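Local atomic coordinates of homospermidine synthase (Legionella pneumophila subsp. pneumophila str. Philadelphia 1, PDB entry 2PH5), a protein that binds NAD and probably catalyses the formation of the polyamine homospermidine. Residues K9-G20 with K35-I46; G25-F33 with T51-V61. All coordinates share one frame; numbering follows the deposited sequence.

Contact 1: K9-G20 with K35-I46; sequences KILFKNRFVILG and KFDIKPSQVTII. With NAD (nicotinamide-adenine-dinucleotide), chain C.
The ring of F16 meets the ring of F36 edge to face: its CZ stands over the centre of the F36 ring, the centroids are 5.2 Å apart and the planes turned by 71°, a T-shaped pair. F12 also packs on F16, its CE1 over the centre of one F16 face; F12 in turn has F16 CZ off-centre on one face and the backbone N of N14 on the opposite one. I38 joins these rings by its CD1 methyl, at the edge of F12, near its plane, 3.5 Å from F12 CD1, and also touching F16 CD1. The trans chi1 of I38 (-162°) and its trans chi2 extend its chain toward them.

Beside the aromatic group the amide of Q42 holds the loop F12-N14. Its NE2 gives hydrogen bonds to F12 O at 2.8 Å and to N14 O at 2.7 Å. The second lies in the carbonyl plane of N14 but is bent at the hydrogen (133°), its acceptor tilted from the Q42 amide plane. OE1 accepts from K39 N within its own loop, which fixes the amide's rotation.

F16 to L19 pair in parallel with V43 to I46, from F16 N to Q42 O (2.7 Å) as far as G20 N to I46 O (2.6 Å). A separate bridge joins I10 to F36, with D37 N bonded to I10 O. G20 CA comes 3.6 Å from NAD O4B. Helix 23-35 is the right-handed Rossmann crossover between strands 16-19 and 43-47, packing on the sheet through I32, F33 and M29; strand 86-89 borders strand 16-19 on its other edge, while helix 391-408 packs on F12, F16 and F36.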
loop_
_atom_site.group_PDB
_atom_site.type_symbol
_atom_site.label_atom_id
_atom_site.label_comp_id
_atom_site.label_asym_id
_atom_site.label_seq_id
_atom_site.Cartn_x
_atom_site.Cartn_y
_atom_site.Cartn_z
ATOM N N LYS A 9 -36.766 10.412 24.066
ATOM C CA LYS A 9 -36.235 11.718 23.703
ATOM C C LYS A 9 -35.927 12.514 24.967
ATOM O O LYS A 9 -36.840 12.977 25.646
ATOM C CB LYS A 9 -37.258 12.471 22.864
ATOM C CG LYS A 9 -36.660 13.448 21.877
ATOM C CD LYS A 9 -36.306 12.769 20.574
ATOM C CE LYS A 9 -36.187 13.794 19.466
ATOM N NZ LYS A 9 -36.042 13.176 18.126
ATOM N N ILE A 10 -34.644 12.675 25.276
ATOM C CA ILE A 10 -34.219 13.406 26.473
ATOM C C ILE A 10 -34.553 14.900 26.397
ATOM O O ILE A 10 -34.248 15.559 25.405
ATOM C CB ILE A 10 -32.693 13.271 26.697
ATOM C CG1 ILE A 10 -32.243 11.821 26.462
ATOM C CG2 ILE A 10 -32.329 13.748 28.098
ATOM C CD1 ILE A 10 -32.904 10.791 27.351
ATOM N N LEU A 11 -35.176 15.434 27.446
ATOM C CA LEU A 11 -35.528 16.854 27.482
ATOM C C LEU A 11 -34.318 17.677 27.913
ATOM O O LEU A 11 -33.626 17.332 28.875
ATOM C CB LEU A 11 -36.691 17.105 28.453
ATOM C CG LEU A 11 -38.057 16.519 28.077
ATOM C CD1 LEU A 11 -39.019 16.645 29.255
ATOM C CD2 LEU A 11 -38.605 17.228 26.854
ATOM N N PHE A 12 -34.071 18.763 27.191
ATOM C CA PHE A 12 -32.942 19.631 27.478
ATOM C C PHE A 12 -33.388 21.082 27.389
ATOM O O PHE A 12 -33.777 21.561 26.320
ATOM C CB PHE A 12 -31.817 19.356 26.480
ATOM C CG PHE A 12 -30.504 19.942 26.876
ATOM C CD1 PHE A 12 -29.923 20.955 26.120
ATOM C CD2 PHE A 12 -29.840 19.479 28.008
ATOM C CE1 PHE A 12 -28.694 21.504 26.483
ATOM C CE2 PHE A 12 -28.613 20.015 28.384
ATOM C CZ PHE A 12 -28.035 21.033 27.617
ATOM N N LYS A 13 -33.333 21.776 28.522
ATOM C CA LYS A 13 -33.752 23.171 28.592
ATOM C C LYS A 13 -32.627 24.179 28.368
ATOM O O LYS A 13 -32.859 25.387 28.374
ATOM C CB LYS A 13 -34.430 23.439 29.941
ATOM C CG LYS A 13 -35.953 23.297 29.915
ATOM C CD LYS A 13 -36.596 24.368 29.025
ATOM C CE LYS A 13 -38.125 24.289 29.034
ATOM N NZ LYS A 13 -38.772 25.323 28.162
ATOM N N ASN A 14 -31.411 23.686 28.167
ATOM C CA ASN A 14 -30.280 24.574 27.945
ATOM C C ASN A 14 -29.838 24.635 26.494
ATOM O O ASN A 14 -30.623 24.371 25.586
ATOM C CB ASN A 14 -29.120 24.167 28.844
ATOM C CG ASN A 14 -29.336 24.605 30.275
ATOM O OD1 ASN A 14 -30.285 24.176 30.929
ATOM N ND2 ASN A 14 -28.464 25.481 30.765
ATOM N N ARG A 15 -28.584 24.992 26.264
ATOM C CA ARG A 15 -28.120 25.085 24.894
ATOM C C ARG A 15 -26.823 24.344 24.686
ATOM O O ARG A 15 -26.049 24.151 25.619
ATOM C CB ARG A 15 -27.963 26.554 24.487
ATOM C CG ARG A 15 -26.963 27.323 25.302
ATOM C CD ARG A 15 -27.605 28.500 26.034
ATOM N NE ARG A 15 -26.876 29.748 25.793
ATOM C CZ ARG A 15 -26.994 30.845 26.535
ATOM N NH1 ARG A 15 -27.811 30.854 27.581
ATOM N NH2 ARG A 15 -26.305 31.935 26.223
ATOM N N PHE A 16 -26.609 23.905 23.452
ATOM C CA PHE A 16 -25.395 23.187 23.089
ATOM C C PHE A 16 -24.484 24.097 22.282
ATOM O O PHE A 16 -24.863 24.557 21.208
ATOM C CB PHE A 16 -25.731 21.956 22.247
ATOM C CG PHE A 16 -26.211 20.777 23.048
ATOM C CD1 PHE A 16 -27.475 20.235 22.829
ATOM C CD2 PHE A 16 -25.388 20.186 23.999
ATOM C CE1 PHE A 16 -27.907 19.119 23.546
ATOM C CE2 PHE A 16 -25.813 19.071 24.719
ATOM C CZ PHE A 16 -27.073 18.539 24.491
ATOM N N VAL A 17 -23.295 24.379 22.802
ATOM C CA VAL A 17 -22.350 25.206 22.064
ATOM C C VAL A 17 -21.293 24.269 21.489
ATOM O O VAL A 17 -20.501 23.687 22.227
ATOM C CB VAL A 17 -21.615 26.250 22.959
ATOM C CG1 VAL A 17 -20.559 26.985 22.128
ATOM C CG2 VAL A 17 -22.601 27.253 23.543
ATOM N N ILE A 18 -21.282 24.094 20.177
ATOM C CA ILE A 18 -20.274 23.225 19.609
ATOM C C ILE A 18 -19.256 24.036 18.817
ATOM O O ILE A 18 -19.609 24.749 17.872
ATOM C CB ILE A 18 -20.919 22.105 18.733
ATOM C CG1 ILE A 18 -19.928 21.668 17.652
ATOM C CG2 ILE A 18 -22.281 22.548 18.208
ATOM C CD1 ILE A 18 -20.502 20.711 16.651
ATOM N N LEU A 19 -17.992 23.969 19.228
ATOM C CA LEU A 19 -16.979 24.715 18.502
ATOM C C LEU A 19 -16.257 23.734 17.605
ATOM O O LEU A 19 -15.830 22.665 18.041
ATOM C CB LEU A 19 -15.988 25.425 19.436
ATOM C CG LEU A 19 -14.849 24.600 20.016
ATOM C CD1 LEU A 19 -13.778 25.517 20.576
ATOM C CD2 LEU A 19 -15.403 23.675 21.076
ATOM N N GLY A 20 -16.132 24.118 16.343
ATOM C CA GLY A 20 -15.517 23.263 15.354
ATOM C C GLY A 20 -16.663 22.640 14.584
ATOM O O GLY A 20 -17.709 22.365 15.171
ATOM N N LYS A 35 -31.566 12.288 19.742
ATOM C CA LYS A 35 -31.646 11.924 21.148
ATOM C C LYS A 35 -32.168 13.039 22.053
ATOM O O LYS A 35 -32.467 12.805 23.225
ATOM C CB LYS A 35 -30.267 11.488 21.642
ATOM C CG LYS A 35 -29.864 10.099 21.213
ATOM C CD LYS A 35 -30.513 9.102 22.116
ATOM C CE LYS A 35 -29.941 7.727 21.924
ATOM N NZ LYS A 35 -30.645 6.808 22.851
ATOM N N PHE A 36 -32.281 14.250 21.523
ATOM C CA PHE A 36 -32.753 15.365 22.333
ATOM C C PHE A 36 -33.960 16.069 21.747
ATOM O O PHE A 36 -34.011 16.341 20.548
ATOM C CB PHE A 36 -31.617 16.367 22.544
ATOM C CG PHE A 36 -30.514 15.844 23.408
ATOM C CD1 PHE A 36 -30.603 15.919 24.791
ATOM C CD2 PHE A 36 -29.405 15.231 22.842
ATOM C CE1 PHE A 36 -29.596 15.388 25.600
ATOM C CE2 PHE A 36 -28.394 14.696 23.642
ATOM C CZ PHE A 36 -28.490 14.774 25.020
ATOM N N ASP A 37 -34.941 16.341 22.603
ATOM C CA ASP A 37 -36.154 17.039 22.192
ATOM C C ASP A 37 -35.839 18.517 22.341
ATOM O O ASP A 37 -36.499 19.255 23.074
ATOM C CB ASP A 37 -37.327 16.655 23.096
ATOM C CG ASP A 37 -38.593 17.407 22.749
ATOM O OD1 ASP A 37 -38.893 17.533 21.542
ATOM O OD2 ASP A 37 -39.282 17.867 23.681
ATOM N N ILE A 38 -34.807 18.926 21.621
ATOM C CA ILE A 38 -34.314 20.281 21.662
ATOM C C ILE A 38 -34.674 21.045 20.393
ATOM O O ILE A 38 -34.987 20.449 19.356
ATOM C CB ILE A 38 -32.782 20.243 21.865
ATOM C CG1 ILE A 38 -32.277 21.591 22.348
ATOM C CG2 ILE A 38 -32.086 19.843 20.579
ATOM C CD1 ILE A 38 -30.817 21.567 22.768
ATOM N N LYS A 39 -34.650 22.369 20.492
ATOM C CA LYS A 39 -34.958 23.219 19.353
ATOM C C LYS A 39 -33.639 23.597 18.703
ATOM O O LYS A 39 -32.604 23.659 19.369
ATOM C CB LYS A 39 -35.661 24.509 19.796
ATOM C CG LYS A 39 -36.616 24.368 20.975
ATOM C CD LYS A 39 -37.265 25.713 21.325
ATOM C CE LYS A 39 -37.992 25.675 22.675
ATOM N NZ LYS A 39 -37.072 25.545 23.849
ATOM N N PRO A 40 -33.654 23.853 17.391
ATOM C CA PRO A 40 -32.415 24.230 16.717
ATOM C C PRO A 40 -31.852 25.522 17.312
ATOM O O PRO A 40 -30.645 25.715 17.334
ATOM C CB PRO A 40 -32.853 24.385 15.261
ATOM C CG PRO A 40 -34.296 24.769 15.374
ATOM C CD PRO A 40 -34.778 23.828 16.443
ATOM N N SER A 41 -32.723 26.397 17.807
ATOM C CA SER A 41 -32.263 27.651 18.402
ATOM C C SER A 41 -31.410 27.373 19.644
ATOM O O SER A 41 -30.653 28.226 20.091
ATOM C CB SER A 41 -33.449 28.545 18.779
ATOM O OG SER A 41 -34.235 27.965 19.805
ATOM N N GLN A 42 -31.533 26.173 20.196
ATOM C CA GLN A 42 -30.757 25.807 21.370
ATOM C C GLN A 42 -29.378 25.283 20.994
ATOM O O GLN A 42 -28.657 24.733 21.828
ATOM C CB GLN A 42 -31.498 24.752 22.182
ATOM C CG GLN A 42 -32.645 25.304 22.999
ATOM C CD GLN A 42 -33.445 24.213 23.661
ATOM O OE1 GLN A 42 -34.289 23.572 23.031
ATOM N NE2 GLN A 42 -33.173 23.977 24.935
ATOM N N VAL A 43 -29.012 25.447 19.730
ATOM C CA VAL A 43 -27.714 24.995 19.264
ATOM C C VAL A 43 -27.010 26.141 18.544
ATOM O O VAL A 43 -27.640 26.924 17.844
ATOM C CB VAL A 43 -27.870 23.788 18.312
ATOM C CG1 VAL A 43 -26.512 23.164 18.030
ATOM C CG2 VAL A 43 -28.811 22.765 18.934
ATOM N N THR A 44 -25.704 26.245 18.747
ATOM C CA THR A 44 -24.888 27.286 18.125
ATOM C C THR A 44 -23.533 26.660 17.763
ATOM O O THR A 44 -22.996 25.856 18.527
ATOM C CB THR A 44 -24.701 28.501 19.090
ATOM O OG1 THR A 44 -23.646 29.340 18.611
ATOM C CG2 THR A 44 -24.375 28.032 20.496
ATOM N N ILE A 45 -23.010 27.014 16.589
ATOM C CA ILE A 45 -21.740 26.486 16.082
ATOM C C ILE A 45 -20.726 27.589 15.789
ATOM O O ILE A 45 -21.052 28.573 15.129
ATOM C CB ILE A 45 -21.935 25.728 14.756
ATOM C CG1 ILE A 45 -22.891 24.556 14.951
ATOM C CG2 ILE A 45 -20.587 25.266 14.204
ATOM C CD1 ILE A 45 -23.281 23.903 13.645
ATOM N N ILE A 46 -19.497 27.404 16.260
ATOM C CA ILE A 46 -18.423 28.362 16.032
ATOM C C ILE A 46 -17.279 27.589 15.400
ATOM O O ILE A 46 -16.832 26.592 15.965
ATOM C CB ILE A 46 -17.919 28.955 17.346
ATOM C CG1 ILE A 46 -19.107 29.470 18.155
ATOM C CG2 ILE A 46 -16.876 30.035 17.062
ATOM C CD1 ILE A 46 -18.730 30.119 19.452
HETATM P PA NAD C . -11.460 18.688 11.325
HETATM O O1A NAD C . -10.099 19.257 11.027
HETATM O O2A NAD C . -12.213 18.053 10.209
HETATM O O5B NAD C . -12.418 19.816 11.988
HETATM C C5B NAD C . -11.941 20.636 13.051
HETATM C C4B NAD C . -12.744 21.950 13.044
HETATM O O4B NAD C . -12.205 22.740 14.081
HETATM C C3B NAD C . -12.629 22.762 11.749
HETATM O O3B NAD C . -13.928 23.046 11.225
HETATM C C2B NAD C . -11.898 24.010 12.158
HETATM O O2B NAD C . -12.242 25.173 11.439
HETATM C C1B NAD C . -12.154 24.089 13.664
HETATM N N9A NAD C . -11.107 24.746 14.455
HETATM C C8A NAD C . -9.740 24.734 14.127
HETATM N N7A NAD C . -9.146 25.904 14.436
HETATM C C5A NAD C . -10.114 26.696 14.952
HETATM C C6A NAD C . -10.075 28.000 15.445
HETATM N N6A NAD C . -8.967 28.740 15.501
HETATM N N1A NAD C . -11.270 28.534 15.906
HETATM C C2A NAD C . -12.455 27.826 15.885
HETATM N N3A NAD C . -12.516 26.536 15.412
HETATM C C4A NAD C . -11.340 26.011 14.960
HETATM O O3 NAD C . -11.206 17.589 12.435
HETATM P PN NAD C . -12.184 16.643 13.286
HETATM O O1N NAD C . -11.635 15.268 13.205
HETATM O O2N NAD C . -13.595 16.895 12.824
HETATM O O5D NAD C . -11.834 17.348 14.661
HETATM C C5D NAD C . -12.334 16.994 15.925
HETATM C C4D NAD C . -11.244 16.154 16.557
HETATM O O4D NAD C . -11.793 14.934 16.977
HETATM C C3D NAD C . -9.756 16.112 16.840
HETATM O O3D NAD C . -9.432 16.795 18.041
HETATM C C2D NAD C . -9.497 14.618 16.914
HETATM O O2D NAD C . -8.346 14.282 17.635
HETATM C C1D NAD C . -10.796 14.074 17.497
HETATM N N1N NAD C . -11.213 12.724 17.053
HETATM C C2N NAD C . -11.387 11.715 17.973
HETATM C C3N NAD C . -11.809 10.454 17.499
HETATM C C7N NAD C . -12.037 9.307 18.422
HETATM O O7N NAD C . -12.463 8.128 17.866
HETATM N N7N NAD C . -11.874 9.394 19.725
HETATM C C4N NAD C . -12.048 10.227 16.105
HETATM C C5N NAD C . -11.853 11.289 15.197
HETATM C C6N NAD C . -11.443 12.528 15.652
#

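Contact 2: G25-F33 with T51-V61; sequences GQALMPLIF and TKVDVAQQYGV
F33 and Y59 lie with their ring planes only 8° apart but slid past each other: the centroids are 5.2 Å apart, the rings barely overlap, and F33 CD2 to Y59 CD1 at 3.4 Å is the nearest approach. The phenol end of Y59 crosses P30 at about a right angle, with OH 3.2 Å from P30 CG. V61 sits near the plane of the F33 ring, its CG2 at the edge 3.6 Å from CZ.

Selenomethionine M29 fills the middle. Its chain bends at chi2 (-70°) and again at chi3, which carries CE between the helix and the loop after it: CE meets V61 CB tip to tip at 3.5 Å and also approaches Y59 CB, while CG rests 3.7 Å from V55 CG1. Toward the start of helix 25-33, the extended Q26 chain comes at V53 from the opposite direction and passes alongside T51. The packing is predominantly apolar.

Local backbone motifs set these groups. T51 OG1 accepts from V53 N at 3.2 Å, an ST turn that shapes the approach to helix 55-59. That helix ends in a Schellman motif, with V61 N bonded to A56 O at 3.0 Å and G60 at positive phi; the chain turns out of the helix and presents V61 to M29 and F33. Behind them V43 and I45 of strand 43-47 touch V61, F33 and M29. The two helix segments run at 19°, nearly parallel, as expected of successive helices on one side of a Rossmann domain; helix 23-35 begins within a glycine-rich segment (G20, G22, G25) consistent with the Rossmann GxGxxG pattern at the NAD site.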
loop_
_atom_site.group_PDB
_atom_site.type_symbol
_atom_site.label_atom_id
_atom_site.label_comp_id
_atom_site.label_asym_id
_atom_site.label_seq_id
_atom_site.Cartn_x
_atom_site.Cartn_y
_atom_site.Cartn_z
ATOM N N GLY A 25 -17.863 17.061 14.060
ATOM C CA GLY A 25 -18.950 17.992 14.301
ATOM C C GLY A 25 -20.154 17.853 13.392
ATOM O O GLY A 25 -21.286 17.843 13.872
ATOM N N GLN A 26 -19.925 17.759 12.085
ATOM C CA GLN A 26 -21.027 17.617 11.143
ATOM C C GLN A 26 -21.749 16.302 11.367
ATOM O O GLN A 26 -22.973 16.243 11.302
ATOM C CB GLN A 26 -20.529 17.653 9.694
ATOM C CG GLN A 26 -19.741 18.895 9.320
ATOM C CD GLN A 26 -19.358 18.936 7.847
ATOM O OE1 GLN A 26 -18.454 19.670 7.455
ATOM N NE2 GLN A 26 -20.052 18.157 7.026
ATOM N N ALA A 27 -20.990 15.246 11.638
ATOM C CA ALA A 27 -21.589 13.933 11.842
ATOM C C ALA A 27 -22.347 13.808 13.160
ATOM O O ALA A 27 -23.128 12.879 13.342
ATOM C CB ALA A 27 -20.518 12.857 11.755
ATOM N N LEU A 28 -22.110 14.742 14.075
ATOM C CA LEU A 28 -22.761 14.714 15.378
ATOM C C LEU A 28 -24.180 15.270 15.316
ATOM O O LEU A 28 -25.083 14.755 15.968
ATOM C CB LEU A 28 -21.955 15.536 16.378
ATOM C CG LEU A 28 -21.841 15.027 17.820
ATOM C CD1 LEU A 28 -21.411 16.176 18.709
ATOM C CD2 LEU A 28 -23.145 14.465 18.307
HETATM N N MSE A 29 -24.364 16.318 14.520
HETATM C CA MSE A 29 -25.654 16.983 14.379
HETATM C C MSE A 29 -26.868 16.066 14.436
HETATM O O MSE A 29 -27.741 16.236 15.290
HETATM C CB MSE A 29 -25.686 17.786 13.086
HETATM C CG MSE A 29 -24.857 19.035 13.144
HETATM SE SE MSE A 29 -25.663 20.326 14.314
HETATM C CE MSE A 29 -26.358 21.537 12.975
ATOM N N PRO A 30 -26.942 15.083 13.528
ATOM C CA PRO A 30 -28.070 14.150 13.500
ATOM C C PRO A 30 -28.367 13.468 14.837
ATOM O O PRO A 30 -29.526 13.368 15.240
ATOM C CB PRO A 30 -27.651 13.148 12.432
ATOM C CG PRO A 30 -26.841 13.981 11.502
ATOM C CD PRO A 30 -25.998 14.781 12.438
ATOM N N LEU A 31 -27.325 13.002 15.522
ATOM C CA LEU A 31 -27.500 12.304 16.795
ATOM C C LEU A 31 -28.021 13.190 17.928
ATOM O O LEU A 31 -28.685 12.711 18.845
ATOM C CB LEU A 31 -26.186 11.620 17.226
ATOM C CG LEU A 31 -25.844 10.265 16.586
ATOM C CD1 LEU A 31 -25.688 10.443 15.096
ATOM C CD2 LEU A 31 -24.560 9.685 17.181
ATOM N N ILE A 32 -27.728 14.481 17.865
ATOM C CA ILE A 32 -28.184 15.393 18.900
ATOM C C ILE A 32 -29.689 15.627 18.795
ATOM O O ILE A 32 -30.404 15.634 19.801
ATOM C CB ILE A 32 -27.465 16.732 18.793
ATOM C CG1 ILE A 32 -25.953 16.497 18.788
ATOM C CG2 ILE A 32 -27.872 17.625 19.952
ATOM C CD1 ILE A 32 -25.136 17.748 18.575
ATOM N N PHE A 33 -30.173 15.817 17.575
ATOM C CA PHE A 33 -31.597 16.038 17.376
ATOM C C PHE A 33 -32.356 14.725 17.422
ATOM O O PHE A 33 -33.579 14.709 17.520
ATOM C CB PHE A 33 -31.839 16.747 16.046
ATOM C CG PHE A 33 -31.378 18.166 16.043
ATOM C CD1 PHE A 33 -32.041 19.123 16.806
ATOM C CD2 PHE A 33 -30.256 18.546 15.312
ATOM C CE1 PHE A 33 -31.590 20.445 16.843
ATOM C CE2 PHE A 33 -29.798 19.862 15.340
ATOM C CZ PHE A 33 -30.465 20.814 16.107
ATOM N N THR A 51 -17.764 25.654 5.196
ATOM C CA THR A 51 -17.873 24.301 4.675
ATOM C C THR A 51 -18.753 24.264 3.436
ATOM O O THR A 51 -19.690 25.051 3.302
ATOM C CB THR A 51 -18.460 23.350 5.742
ATOM O OG1 THR A 51 -18.522 22.019 5.219
ATOM C CG2 THR A 51 -19.862 23.802 6.146
ATOM N N LYS A 52 -18.444 23.345 2.532
ATOM C CA LYS A 52 -19.207 23.206 1.302
ATOM C C LYS A 52 -20.439 22.348 1.575
ATOM O O LYS A 52 -21.202 22.030 0.663
ATOM C CB LYS A 52 -18.339 22.549 0.224
ATOM C CG LYS A 52 -18.516 23.148 -1.164
ATOM C CD LYS A 52 -18.066 24.606 -1.193
ATOM C CE LYS A 52 -18.257 25.223 -2.572
ATOM N NZ LYS A 52 -17.728 26.612 -2.647
ATOM N N VAL A 53 -20.628 21.977 2.836
ATOM C CA VAL A 53 -21.761 21.146 3.213
ATOM C C VAL A 53 -22.877 22.000 3.812
ATOM O O VAL A 53 -22.628 23.059 4.394
ATOM C CB VAL A 53 -21.329 20.047 4.216
ATOM C CG1 VAL A 53 -21.216 20.628 5.616
ATOM C CG2 VAL A 53 -22.314 18.891 4.180
ATOM N N ASP A 54 -24.109 21.534 3.667
ATOM C CA ASP A 54 -25.252 22.273 4.173
ATOM C C ASP A 54 -25.894 21.657 5.412
ATOM O O ASP A 54 -27.098 21.807 5.630
ATOM C CB ASP A 54 -26.296 22.414 3.059
ATOM C CG ASP A 54 -26.601 21.093 2.371
ATOM O OD1 ASP A 54 -27.198 20.201 3.013
ATOM O OD2 ASP A 54 -26.240 20.945 1.184
ATOM N N VAL A 55 -25.089 20.988 6.233
ATOM C CA VAL A 55 -25.597 20.348 7.443
ATOM C C VAL A 55 -26.260 21.368 8.379
ATOM O O VAL A 55 -27.407 21.181 8.805
ATOM C CB VAL A 55 -24.456 19.593 8.188
ATOM C CG1 VAL A 55 -24.988 18.906 9.442
ATOM C CG2 VAL A 55 -23.846 18.573 7.255
ATOM N N ALA A 56 -25.551 22.449 8.683
ATOM C CA ALA A 56 -26.107 23.484 9.545
ATOM C C ALA A 56 -27.419 24.042 8.982
ATOM O O ALA A 56 -28.380 24.241 9.724
ATOM C CB ALA A 56 -25.101 24.605 9.728
ATOM N N GLN A 57 -27.466 24.270 7.670
ATOM C CA GLN A 57 -28.668 24.817 7.051
ATOM C C GLN A 57 -29.863 23.865 7.078
ATOM O O GLN A 57 -31.007 24.306 7.178
ATOM C CB GLN A 57 -28.398 25.239 5.604
ATOM C CG GLN A 57 -27.403 26.365 5.447
ATOM C CD GLN A 57 -25.981 25.867 5.270
ATOM O OE1 GLN A 57 -25.518 24.994 6.011
ATOM N NE2 GLN A 57 -25.276 26.425 4.286
ATOM N N GLN A 58 -29.599 22.567 6.990
ATOM C CA GLN A 58 -30.668 21.582 7.004
ATOM C C GLN A 58 -31.343 21.524 8.364
ATOM O O GLN A 58 -32.552 21.310 8.457
ATOM C CB GLN A 58 -30.127 20.201 6.644
ATOM C CG GLN A 58 -29.535 20.126 5.246
ATOM C CD GLN A 58 -30.584 20.095 4.146
ATOM O OE1 GLN A 58 -30.248 20.112 2.958
ATOM N NE2 GLN A 58 -31.857 20.043 4.532
ATOM N N TYR A 59 -30.563 21.721 9.420
ATOM C CA TYR A 59 -31.110 21.688 10.768
ATOM C C TYR A 59 -31.492 23.076 11.262
ATOM O O TYR A 59 -32.184 23.214 12.273
ATOM C CB TYR A 59 -30.102 21.037 11.717
ATOM C CG TYR A 59 -29.936 19.553 11.469
ATOM C CD1 TYR A 59 -30.883 18.637 11.941
ATOM C CD2 TYR A 59 -28.852 19.064 10.730
ATOM C CE1 TYR A 59 -30.759 17.275 11.684
ATOM C CE2 TYR A 59 -28.717 17.706 10.466
ATOM C CZ TYR A 59 -29.678 16.818 10.948
ATOM O OH TYR A 59 -29.569 15.476 10.675
ATOM N N GLY A 60 -31.046 24.100 10.540
ATOM C CA GLY A 60 -31.352 25.467 10.928
ATOM C C GLY A 60 -30.617 25.893 12.186
ATOM O O GLY A 60 -31.182 26.557 13.058
ATOM N N VAL A 61 -29.352 25.506 12.288
ATOM C CA VAL A 61 -28.555 25.857 13.446
ATOM C C VAL A 61 -27.610 26.993 13.100
ATOM O O VAL A 61 -26.925 26.958 12.080
ATOM C CB VAL A 61 -27.772 24.616 13.969
ATOM C CG1 VAL A 61 -26.764 25.014 15.029
ATOM C CG2 VAL A 61 -28.760 23.606 14.550
#

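The contacts share the helix 23-35 region of the NAD-binding domain, and their segments alternate along the chain. Contact 1 pairs strands 16-19 and 43-47 of the parallel sheet; contact 2 packs two successive crossover helices, 23-35 and 55-59, on one face of that sheet. Each is partly buried, with exposed residues at the L11/D37 end of contact 1, its strand end at G20 and I46 being buried, and at T51 of contact 2. Their chemistry differs accordingly: nine hydrogen bonds cross contact 1, whereas contact 2 is mainly apolar, and the buried area falls from 1050 to 445 Å². They touch directly, V43 packing on V61 and K9 NZ probably bonding to F33 O at 3.0 Å.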